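Local coordinates for hypothetical protein BACOVA_04980 (Bacteroides ovatus, PDB 3UFI) that is probably a fimbrillin-like pilus subunit, thought to serve in building surface fimbriae and in cell adhesion, at residues I21-N26 with G35-S40; A125-T128 with Q134-F137; A140-V145 with S149-D154. All coordinates share one frame; numbering follows the deposited sequence.

Contact 1 of 3, residues I21-N26 with G35-S40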
ATOM      1  N   ILE A  21      -9.098  -6.825  -1.822  1.00 28.22           N
ATOM      2  CA  ILE A  21      -8.433  -5.517  -1.742  1.00 27.17           C
ATOM      3  C   ILE A  21      -9.418  -4.488  -2.266  1.00 30.33           C
ATOM      4  O   ILE A  21     -10.017  -4.729  -3.310  1.00 28.65           O
ATOM      5  CB  ILE A  21      -7.066  -5.444  -2.477  1.00 29.31           C
ATOM      6  CG1 ILE A  21      -6.094  -6.530  -1.954  1.00 28.61           C
ATOM      7  CG2 ILE A  21      -6.446  -4.038  -2.302  1.00 28.88           C
ATOM      8  CD1 ILE A  21      -4.817  -6.743  -2.838  1.00 28.64           C
ATOM      9  N   ASN A  22      -9.619  -3.362  -1.548  1.00 29.04           N
ATOM     10  CA  ASN A  22     -10.522  -2.308  -2.048  1.00 29.66           C
ATOM     11  C   ASN A  22      -9.755  -1.386  -2.951  1.00 34.02           C
ATOM     12  O   ASN A  22      -8.811  -0.722  -2.513  1.00 32.98           O
ATOM     13  CB  ASN A  22     -11.193  -1.512  -0.927  1.00 30.59           C
ATOM     14  CG  ASN A  22     -12.092  -2.355  -0.069  1.00 46.58           C
ATOM     15  OD1 ASN A  22     -12.553  -3.416  -0.479  1.00 42.47           O
ATOM     16  ND2 ASN A  22     -12.364  -1.897   1.133  1.00 40.48           N
ATOM     17  N   GLU A  23     -10.126  -1.376  -4.227  1.00 31.62           N
ATOM     18  CA  GLU A  23      -9.460  -0.534  -5.207  1.00 30.94           C
ATOM     19  C   GLU A  23     -10.297  -0.370  -6.453  1.00 35.19           C
ATOM     20  O   GLU A  23     -11.254  -1.111  -6.682  1.00 34.44           O
ATOM     21  CB  GLU A  23      -8.060  -1.075  -5.568  1.00 31.16           C
ATOM     22  CG  GLU A  23      -8.026  -2.529  -5.999  1.00 36.48           C
ATOM     23  CD  GLU A  23      -6.618  -3.026  -6.255  1.00 50.89           C
ATOM     24  OE1 GLU A  23      -5.723  -2.758  -5.420  1.00 42.54           O
ATOM     25  OE2 GLU A  23      -6.411  -3.684  -7.298  1.00 49.11           O
ATOM     26  N   VAL A  24      -9.919   0.617  -7.264  1.00 35.53           N
ATOM     27  CA  VAL A  24     -10.585   0.903  -8.529  1.00 37.08           C
ATOM     28  C   VAL A  24     -10.213  -0.182  -9.523  1.00 44.68           C
ATOM     29  O   VAL A  24      -9.038  -0.479  -9.749  1.00 42.38           O
ATOM     30  CB  VAL A  24     -10.265   2.320  -9.079  1.00 40.35           C
ATOM     31  CG1 VAL A  24     -10.965   2.561 -10.423  1.00 40.43           C
ATOM     32  CG2 VAL A  24     -10.650   3.401  -8.072  1.00 39.92           C
ATOM     33  N   VAL A  25     -11.243  -0.796 -10.077  1.00 47.23           N
ATOM     34  CA  VAL A  25     -11.151  -1.782 -11.141  1.00 50.21           C
ATOM     35  C   VAL A  25     -11.369  -0.966 -12.426  1.00 59.74           C
ATOM     36  O   VAL A  25     -12.465  -0.419 -12.637  1.00 60.06           O
ATOM     37  CB  VAL A  25     -12.176  -2.916 -10.938  1.00 55.25           C
ATOM     38  CG1 VAL A  25     -11.918  -4.047 -11.921  1.00 55.84           C
ATOM     39  CG2 VAL A  25     -12.148  -3.430  -9.501  1.00 54.44           C
ATOM     40  N   ASN A  26     -10.296  -0.783 -13.211  1.00 58.36           N
ATOM     41  CA  ASN A  26     -10.302   0.076 -14.399  1.00 60.10           C
ATOM     42  C   ASN A  26     -11.292  -0.394 -15.486  1.00 66.72           C
ATOM     43  O   ASN A  26     -11.969   0.456 -16.077  1.00 67.11           O
ATOM     44  CB  ASN A  26      -8.889   0.215 -14.974  1.00 61.45           C
ATOM     45  CG  ASN A  26      -7.878   0.721 -13.967  1.00 81.73           C
ATOM     46  OD1 ASN A  26      -8.012   1.822 -13.411  1.00 74.29           O
ATOM     47  ND2 ASN A  26      -6.853  -0.086 -13.690  1.00 74.22           N
ATOM     48  N   GLY A  35     -10.649  -9.773  -5.042  1.00 35.62           N
ATOM     49  CA  GLY A  35      -9.731 -10.805  -4.593  1.00 37.27           C
ATOM     50  C   GLY A  35      -8.882 -11.374  -5.702  1.00 47.13           C
ATOM     51  O   GLY A  35      -8.095 -12.282  -5.452  1.00 49.07           O
ATOM     52  N   ALA A  36      -9.025 -10.861  -6.927  1.00 46.14           N
ATOM     53  CA  ALA A  36      -8.289 -11.400  -8.061  1.00 47.13           C
ATOM     54  C   ALA A  36      -7.132 -10.479  -8.493  1.00 52.51           C
ATOM     55  O   ALA A  36      -6.552 -10.703  -9.552  1.00 55.40           O
ATOM     56  CB  ALA A  36      -9.249 -11.672  -9.220  1.00 48.78           C
ATOM     57  N   ALA A  37      -6.726  -9.527  -7.625  1.00 46.46           N
ATOM     58  CA  ALA A  37      -5.645  -8.565  -7.864  1.00 44.51           C
ATOM     59  C   ALA A  37      -4.413  -8.788  -6.944  1.00 45.46           C
ATOM     60  O   ALA A  37      -3.684  -7.832  -6.665  1.00 45.71           O
ATOM     61  CB  ALA A  37      -6.173  -7.155  -7.657  1.00 45.13           C
ATOM     62  N   TRP A  38      -4.201 -10.017  -6.444  1.00 37.44           N
ATOM     63  CA  TRP A  38      -3.022 -10.327  -5.628  1.00 34.28           C
ATOM     64  C   TRP A  38      -1.927 -10.841  -6.545  1.00 39.12           C
ATOM     65  O   TRP A  38      -2.239 -11.518  -7.529  1.00 39.82           O
ATOM     66  CB  TRP A  38      -3.344 -11.420  -4.565  1.00 30.55           C
ATOM     67  CG  TRP A  38      -4.260 -11.000  -3.458  1.00 28.60           C
ATOM     68  CD1 TRP A  38      -5.592 -11.262  -3.357  1.00 31.49           C
ATOM     69  CD2 TRP A  38      -3.906 -10.252  -2.286  1.00 26.70           C
ATOM     70  NE1 TRP A  38      -6.096 -10.717  -2.198  1.00 30.22           N
ATOM     71  CE2 TRP A  38      -5.074 -10.125  -1.502  1.00 30.21           C
ATOM     72  CE3 TRP A  38      -2.705  -9.695  -1.807  1.00 26.66           C
ATOM     73  CZ2 TRP A  38      -5.079  -9.463  -0.270  1.00 28.56           C
ATOM     74  CZ3 TRP A  38      -2.702  -9.058  -0.573  1.00 27.41           C
ATOM     75  CH2 TRP A  38      -3.881  -8.931   0.174  1.00 28.17           C
ATOM     76  N   GLY A  39      -0.668 -10.596  -6.188  1.00 35.49           N
ATOM     77  CA  GLY A  39       0.473 -11.191  -6.874  1.00 35.60           C
ATOM     78  C   GLY A  39       0.588 -12.627  -6.391  1.00 42.59           C
ATOM     79  O   GLY A  39       0.218 -12.926  -5.247  1.00 41.68           O
ATOM     80  N   SER A  40       1.109 -13.519  -7.235  1.00 42.26           N
ATOM     81  CA  SER A  40       1.231 -14.949  -6.942  1.00 44.98           C
ATOM     82  C   SER A  40       2.024 -15.322  -5.649  1.00 50.62           C
ATOM     83  O   SER A  40       1.761 -16.378  -5.064  1.00 52.38           O
ATOM     84  CB  SER A  40       1.870 -15.674  -8.121  1.00 52.61           C
ATOM     85  OG  SER A  40       1.873 -17.076  -7.890  1.00 70.37           O
TER

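Contact 2 of 3, residues A125-T128 with Q134-F137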
ATOM      1  N   ALA A 125      13.516   5.032  -6.014  1.00 30.57           N
ATOM      2  CA  ALA A 125      13.912   3.651  -6.308  1.00 31.35           C
ATOM      3  C   ALA A 125      12.817   2.667  -5.845  1.00 35.65           C
ATOM      4  O   ALA A 125      12.724   1.570  -6.389  1.00 36.46           O
ATOM      5  CB  ALA A 125      15.239   3.320  -5.630  1.00 32.40           C
ATOM      6  N   ASP A 126      11.987   3.078  -4.859  1.00 30.62           N
ATOM      7  CA  ASP A 126      10.858   2.277  -4.371  1.00 30.12           C
ATOM      8  C   ASP A 126       9.664   2.318  -5.311  1.00 34.68           C
ATOM      9  O   ASP A 126       8.686   1.625  -5.052  1.00 34.77           O
ATOM     10  CB  ASP A 126      10.391   2.816  -3.013  1.00 30.72           C
ATOM     11  CG  ASP A 126      11.322   2.526  -1.870  1.00 38.13           C
ATOM     12  OD1 ASP A 126      11.810   1.377  -1.784  1.00 40.09           O
ATOM     13  OD2 ASP A 126      11.508   3.423  -1.014  1.00 40.75           O
ATOM     14  N   GLN A 127       9.703   3.163  -6.362  1.00 31.88           N
ATOM     15  CA  GLN A 127       8.543   3.400  -7.217  1.00 30.86           C
ATOM     16  C   GLN A 127       8.564   2.611  -8.507  1.00 36.28           C
ATOM     17  O   GLN A 127       7.679   2.800  -9.326  1.00 37.67           O
ATOM     18  CB  GLN A 127       8.365   4.912  -7.498  1.00 31.14           C
ATOM     19  CG  GLN A 127       8.428   5.778  -6.233  1.00 26.79           C
ATOM     20  CD  GLN A 127       7.337   5.514  -5.210  1.00 30.12           C
ATOM     21  OE1 GLN A 127       6.255   4.990  -5.498  1.00 29.60           O
ATOM     22  NE2 GLN A 127       7.546   6.000  -4.003  1.00 25.47           N
ATOM     23  N   THR A 128       9.477   1.655  -8.652  1.00 33.48           N
ATOM     24  CA  THR A 128       9.513   0.800  -9.836  1.00 32.88           C
ATOM     25  C   THR A 128       8.427  -0.266  -9.736  1.00 37.49           C
ATOM     26  O   THR A 128       7.867  -0.477  -8.655  1.00 35.73           O
ATOM     27  CB  THR A 128      10.890   0.157  -9.990  1.00 36.67           C
ATOM     28  OG1 THR A 128      11.123  -0.682  -8.859  1.00 40.24           O
ATOM     29  CG2 THR A 128      12.010   1.189 -10.138  1.00 31.54           C
ATOM     30  N   GLN A 134       6.235  -3.302  -2.344  1.00 30.45           N
ATOM     31  CA  GLN A 134       6.813  -3.446  -0.999  1.00 30.11           C
ATOM     32  C   GLN A 134       6.538  -2.231  -0.087  1.00 32.01           C
ATOM     33  O   GLN A 134       6.753  -2.318   1.124  1.00 31.30           O
ATOM     34  CB  GLN A 134       8.334  -3.754  -1.049  1.00 32.43           C
ATOM     35  CG  GLN A 134       8.738  -4.884  -2.009  1.00 45.83           C
ATOM     36  CD  GLN A 134       7.835  -6.100  -1.984  1.00 63.79           C
ATOM     37  OE1 GLN A 134       7.511  -6.658  -0.923  1.00 57.69           O
ATOM     38  NE2 GLN A 134       7.432  -6.551  -3.171  1.00 58.34           N
ATOM     39  N   ILE A 135       6.041  -1.125  -0.635  1.00 27.44           N
ATOM     40  CA  ILE A 135       5.677   0.029   0.195  1.00 26.81           C
ATOM     41  C   ILE A 135       4.162   0.267   0.123  1.00 31.05           C
ATOM     42  O   ILE A 135       3.672   1.233   0.696  1.00 31.55           O
ATOM     43  CB  ILE A 135       6.489   1.312  -0.158  1.00 28.62           C
ATOM     44  CG1 ILE A 135       6.373   1.672  -1.671  1.00 26.92           C
ATOM     45  CG2 ILE A 135       7.950   1.148   0.315  1.00 29.74           C
ATOM     46  CD1 ILE A 135       6.648   3.164  -2.022  1.00 28.24           C
ATOM     47  N   ASP A 136       3.426  -0.611  -0.577  1.00 27.57           N
ATOM     48  CA  ASP A 136       1.974  -0.502  -0.710  1.00 26.31           C
ATOM     49  C   ASP A 136       1.299  -1.234   0.443  1.00 29.92           C
ATOM     50  O   ASP A 136       0.731  -2.305   0.259  1.00 29.91           O
ATOM     51  CB  ASP A 136       1.528  -1.057  -2.068  1.00 27.51           C
ATOM     52  CG  ASP A 136       0.099  -0.735  -2.481  1.00 36.46           C
ATOM     53  OD1 ASP A 136      -0.571   0.092  -1.777  1.00 36.16           O
ATOM     54  OD2 ASP A 136      -0.343  -1.265  -3.520  1.00 38.80           O
ATOM     55  N   PHE A 137       1.372  -0.639   1.641  1.00 26.50           N
ATOM     56  CA  PHE A 137       0.863  -1.202   2.878  1.00 25.27           C
ATOM     57  C   PHE A 137      -0.649  -1.287   2.899  1.00 30.34           C
ATOM     58  O   PHE A 137      -1.350  -0.303   2.617  1.00 29.34           O
ATOM     59  CB  PHE A 137       1.375  -0.427   4.090  1.00 26.29           C
ATOM     60  CG  PHE A 137       2.872  -0.505   4.268  1.00 28.18           C
ATOM     61  CD1 PHE A 137       3.468  -1.638   4.819  1.00 31.30           C
ATOM     62  CD2 PHE A 137       3.682   0.587   3.964  1.00 30.47           C
ATOM     63  CE1 PHE A 137       4.847  -1.702   5.012  1.00 32.59           C
ATOM     64  CE2 PHE A 137       5.065   0.531   4.176  1.00 32.97           C
ATOM     65  CZ  PHE A 137       5.636  -0.614   4.692  1.00 31.42           C
TER

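Contact 3 of 3, residues A140-V145 with S149-D154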
ATOM      1  N   ALA A 140      -6.312  -4.877   7.239  1.00 24.93           N
ATOM      2  CA  ALA A 140      -7.682  -5.386   7.363  1.00 24.14           C
ATOM      3  C   ALA A 140      -7.955  -5.767   8.796  1.00 29.29           C
ATOM      4  O   ALA A 140      -7.050  -6.144   9.521  1.00 28.62           O
ATOM      5  CB  ALA A 140      -7.892  -6.593   6.457  1.00 24.03           C
ATOM      6  N   GLN A 141      -9.185  -5.632   9.217  1.00 28.92           N
ATOM      7  CA  GLN A 141      -9.605  -6.109  10.524  1.00 30.24           C
ATOM      8  C   GLN A 141     -10.940  -6.805  10.338  1.00 33.80           C
ATOM      9  O   GLN A 141     -11.845  -6.244   9.721  1.00 34.78           O
ATOM     10  CB  GLN A 141      -9.659  -5.013  11.593  1.00 32.08           C
ATOM     11  CG  GLN A 141     -10.170  -5.588  12.916  1.00 42.06           C
ATOM     12  CD  GLN A 141     -10.227  -4.586  14.024  1.00 54.51           C
ATOM     13  OE1 GLN A 141     -11.218  -3.867  14.194  1.00 52.54           O
ATOM     14  NE2 GLN A 141      -9.177  -4.558  14.823  1.00 43.15           N
ATOM     15  N   ALA A 142     -11.022  -8.060  10.787  1.00 30.24           N
ATOM     16  CA  ALA A 142     -12.235  -8.881  10.715  1.00 29.17           C
ATOM     17  C   ALA A 142     -12.772  -9.141  12.117  1.00 34.74           C
ATOM     18  O   ALA A 142     -12.043  -9.622  12.985  1.00 34.16           O
ATOM     19  CB  ALA A 142     -11.932 -10.201  10.007  1.00 28.56           C
ATOM     20  N   THR A 143     -14.043  -8.795  12.350  1.00 33.06           N
ATOM     21  CA  THR A 143     -14.716  -9.033  13.635  1.00 33.67           C
ATOM     22  C   THR A 143     -15.704 -10.196  13.443  1.00 37.20           C
ATOM     23  O   THR A 143     -16.056 -10.508  12.310  1.00 36.14           O
ATOM     24  CB  THR A 143     -15.405  -7.765  14.136  1.00 40.85           C
ATOM     25  OG1 THR A 143     -16.375  -7.372  13.164  1.00 40.89           O
ATOM     26  CG2 THR A 143     -14.424  -6.624  14.399  1.00 39.39           C
ATOM     27  N   GLY A 144     -16.098 -10.841  14.529  1.00 35.45           N
ATOM     28  CA  GLY A 144     -17.042 -11.957  14.499  1.00 35.76           C
ATOM     29  C   GLY A 144     -16.491 -13.196  13.820  1.00 38.23           C
ATOM     30  O   GLY A 144     -17.253 -13.991  13.278  1.00 38.09           O
ATOM     31  N   VAL A 145     -15.155 -13.371  13.854  1.00 32.86           N
ATOM     32  CA  VAL A 145     -14.458 -14.515  13.275  1.00 30.62           C
ATOM     33  C   VAL A 145     -14.760 -15.714  14.161  1.00 35.80           C
ATOM     34  O   VAL A 145     -14.762 -15.593  15.390  1.00 35.07           O
ATOM     35  CB  VAL A 145     -12.938 -14.236  13.123  1.00 32.39           C
ATOM     36  CG1 VAL A 145     -12.164 -15.467  12.643  1.00 32.09           C
ATOM     37  CG2 VAL A 145     -12.690 -13.043  12.211  1.00 30.51           C
ATOM     38  N   SER A 149     -13.440 -22.018  10.612  1.00 33.27           N
ATOM     39  CA  SER A 149     -14.271 -21.450   9.573  1.00 32.33           C
ATOM     40  C   SER A 149     -13.450 -20.643   8.589  1.00 34.36           C
ATOM     41  O   SER A 149     -12.367 -20.154   8.945  1.00 31.78           O
ATOM     42  CB  SER A 149     -15.331 -20.539  10.194  1.00 34.01           C
ATOM     43  OG  SER A 149     -16.141 -21.229  11.124  1.00 42.69           O
ATOM     44  N   PRO A 150     -14.004 -20.395   7.376  1.00 30.69           N
ATOM     45  CA  PRO A 150     -13.329 -19.470   6.459  1.00 29.17           C
ATOM     46  C   PRO A 150     -13.537 -18.018   6.916  1.00 33.27           C
ATOM     47  O   PRO A 150     -14.593 -17.654   7.419  1.00 35.00           O
ATOM     48  CB  PRO A 150     -14.009 -19.735   5.096  1.00 30.54           C
ATOM     49  CG  PRO A 150     -15.102 -20.726   5.342  1.00 35.56           C
ATOM     50  CD  PRO A 150     -15.288 -20.878   6.815  1.00 31.85           C
ATOM     51  N   VAL A 151     -12.539 -17.204   6.760  1.00 30.31           N
ATOM     52  CA  VAL A 151     -12.632 -15.765   7.057  1.00 30.00           C
ATOM     53  C   VAL A 151     -12.046 -15.021   5.860  1.00 31.21           C
ATOM     54  O   VAL A 151     -10.983 -15.404   5.364  1.00 30.55           O
ATOM     55  CB  VAL A 151     -11.976 -15.329   8.413  1.00 33.06           C
ATOM     56  CG1 VAL A 151     -10.562 -15.880   8.566  1.00 31.89           C
ATOM     57  CG2 VAL A 151     -11.975 -13.794   8.582  1.00 32.40           C
ATOM     58  N   THR A 152     -12.725 -13.965   5.413  1.00 27.91           N
ATOM     59  CA  THR A 152     -12.220 -13.099   4.351  1.00 26.97           C
ATOM     60  C   THR A 152     -11.880 -11.735   4.914  1.00 30.55           C
ATOM     61  O   THR A 152     -12.762 -11.036   5.412  1.00 30.37           O
ATOM     62  CB  THR A 152     -13.208 -12.946   3.187  1.00 29.46           C
ATOM     63  OG1 THR A 152     -13.522 -14.237   2.700  1.00 31.30           O
ATOM     64  CG2 THR A 152     -12.612 -12.087   2.019  1.00 23.34           C
ATOM     65  N   PHE A 153     -10.618 -11.334   4.797  1.00 26.72           N
ATOM     66  CA  PHE A 153     -10.221  -9.999   5.197  1.00 26.21           C
ATOM     67  C   PHE A 153     -10.502  -9.010   4.073  1.00 30.74           C
ATOM     68  O   PHE A 153     -10.270  -9.331   2.899  1.00 30.75           O
ATOM     69  CB  PHE A 153      -8.714  -9.953   5.525  1.00 27.42           C
ATOM     70  CG  PHE A 153      -8.321 -10.686   6.773  1.00 28.68           C
ATOM     71  CD1 PHE A 153      -8.558 -10.132   8.028  1.00 31.22           C
ATOM     72  CD2 PHE A 153      -7.686 -11.916   6.700  1.00 30.97           C
ATOM     73  CE1 PHE A 153      -8.189 -10.813   9.190  1.00 31.72           C
ATOM     74  CE2 PHE A 153      -7.285 -12.582   7.866  1.00 34.00           C
ATOM     75  CZ  PHE A 153      -7.553 -12.031   9.102  1.00 31.95           C
ATOM     76  N   ASP A 154     -11.007  -7.823   4.422  1.00 27.24           N
ATOM     77  CA  ASP A 154     -11.211  -6.750   3.451  0.50 26.78           C
ATOM     78  C   ASP A 154     -10.100  -5.718   3.642  1.00 29.73           C
ATOM     79  O   ASP A 154     -10.169  -4.887   4.552  1.00 30.44           O
ATOM     80  CB  ASP A 154     -12.603  -6.100   3.546  0.50 29.44           C
ATOM     81  CG  ASP A 154     -12.856  -5.125   2.404  0.50 38.84           C
ATOM     82  OD1 ASP A 154     -12.325  -5.361   1.290  0.50 37.37           O
ATOM     83  OD2 ASP A 154     -13.571  -4.123   2.626  0.50 46.68           O
TER
HETATM   84  O   HOH W   1     -11.736  -7.653   7.133  1.00 30.19           O
HETATM   85  O   HOH W   2     -11.138  -4.513   7.196  1.00 33.69           O

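Contact 1 of 3, residues I21-N26 with G35-S40
The six-membered ring of W38 carries the tip of I21 squarely on one face, while the carbonyl oxygen G35 O lies in the ring plane at the edge. Methyl I21 CD1 sits 3.5 Å from the centroid of that ring and only 5° off its normal, a near-ideal CH-pi contact. Behind the methyl, I21 CG1 rests 3.5 Å from W38 CZ2, so two successive carbons of the chain lean on the indole. The reach depends on an extended side chain, with chi2 at 167° after CG1 has been placed beside the backbone N. Outside these segments the indole is further fixed by a hydrogen bond from W38 NE1 to G19 O and by edge-to-face meetings with F76 and F155. Strand 16-25 pairs antiparallel with strand 30-34, and residues 35-40 lie in the loop that follows strand 30-34 within a fimbrillin-like beta fold of the transthyretin clan. Being two apart on their strand, I21 and E23 point to the same side and both meet this loop. E23 makes a slighter contact: its OE2 lies 3.5 Å from methyl A37 CB, at a place where A37 is itself exposed. The other carboxylate oxygen, E23 OE1, is hydrogen-bonded to H157 NE2, which limits how this buried carboxylate can turn.

Contact 2 of 3, residues A125-T128 with Q134-F137
A single methyl carries nearly the whole of this contact, and part of what it meets is an amide: I135 CD1 stands 3.6 Å from Q127 NE2, with no polar bond between the two segments. The same methyl is 3.9 Å from Q127 OE1 and 4.0 Å from Q127 CD, so it borders the carboxamide as a unit, a little closer to the nitrogen. The two side chains run at about a right angle to one another, the isoleucine arriving end-on. On another side, the methyl lies 3.9 Å from D126 CB, and its inner neighbour I135 CG1 is 4.1 Å from the carbonyl oxygen D126 O. I135 thus fits against two consecutive residues, and it does so from a rarer torsion: at a chi1 of 55° CG1 lies between the backbone N and the carbonyl carbon.

The polar ends are paid for outside the contact. Q127 OE1 accepts hydrogen bonds from I226 N and Q132 NE2, and this double grip holds the amide in place beside the methyl. Although Q127 leaves the backbone pointing away from I135, a bend at chi2 (-63°) brings its amide back. Of the D126 side chain, CB does the touching, while OD2 accepts a hydrogen bond from S123 N.

Beyond I135 the chain makes a tight bend: D136 is the centre of an inverse gamma turn, with a weak hydrogen bond of 3.1 Å from F137 N to I135 O. The contact thus sets loop against loop, with this inverse gamma turn just after I135 leading into strand 138-146 of the beta fold.

Contact 3 of 3, residues A140-V145 with S149-D154
V145 and V151 lie across one another at a slant, meeting through their CG2 methyls at 3.8 Å. The same V151 CG2 touches A142 CB at 3.9 Å; it is set anti to the backbone N, while CG1 takes the tighter place between N and the carbonyl carbon (chi1 49°). Next along, the ring of F153 lies obliquely to two alanine methyls: A142 CB is 3.9 Å from F153 CE1, and A140 CB presses the root of the side chain, 3.6 Å from F153 CB. With an alanine here instead of F153, A142 CB is likely to lose its ring neighbour, and a gap would probably open beside L98 and A100 of strand 95-102. The N-to-C directions of strands 140-143 and 150-154 make an angle of 139°, and the two are not ladder partners, for the first bonds to strand 95-102 and the second runs parallel to strand 16-25. The chain thus crosses from one part of the curled sheet to another, as in the beta sandwiches of the transthyretin clan. A G1 beta bulge at G144 and V145, both opposite F96, marks the corner. Near A140, two waters bridge the backbones of Q141 and D154. Water 1 accepts from D154 N at 2.8 Å and gives a weak bond to Q141 O; water 2 accepts from Q141 N and donates to D154 O at 2.8 Å.

In the fold
The three contacts follow one another along the chain and differ in burial and chemistry, and distance from the chain centre does not predict burial. The centre of contact 2, a buried contact, lies about 8 Å from the centre of the chain; it joins two pieces of one loop, with aliphatic carbon against polar side chains. Contact 1, about 12 Å out and partly buried, sets a strand against a loop and depends on an aromatic face. Contact 3, about 19 Å out, is nevertheless largely buried; it joins two strands by alanine, valine and phenylalanine side chains, with water bridging at its end. Contacts 1 and 3 share a sheet, where strands 16-25 and 150-156 are neighbours, and N22 ND2 probably hydrogen-bonds D154 OD2.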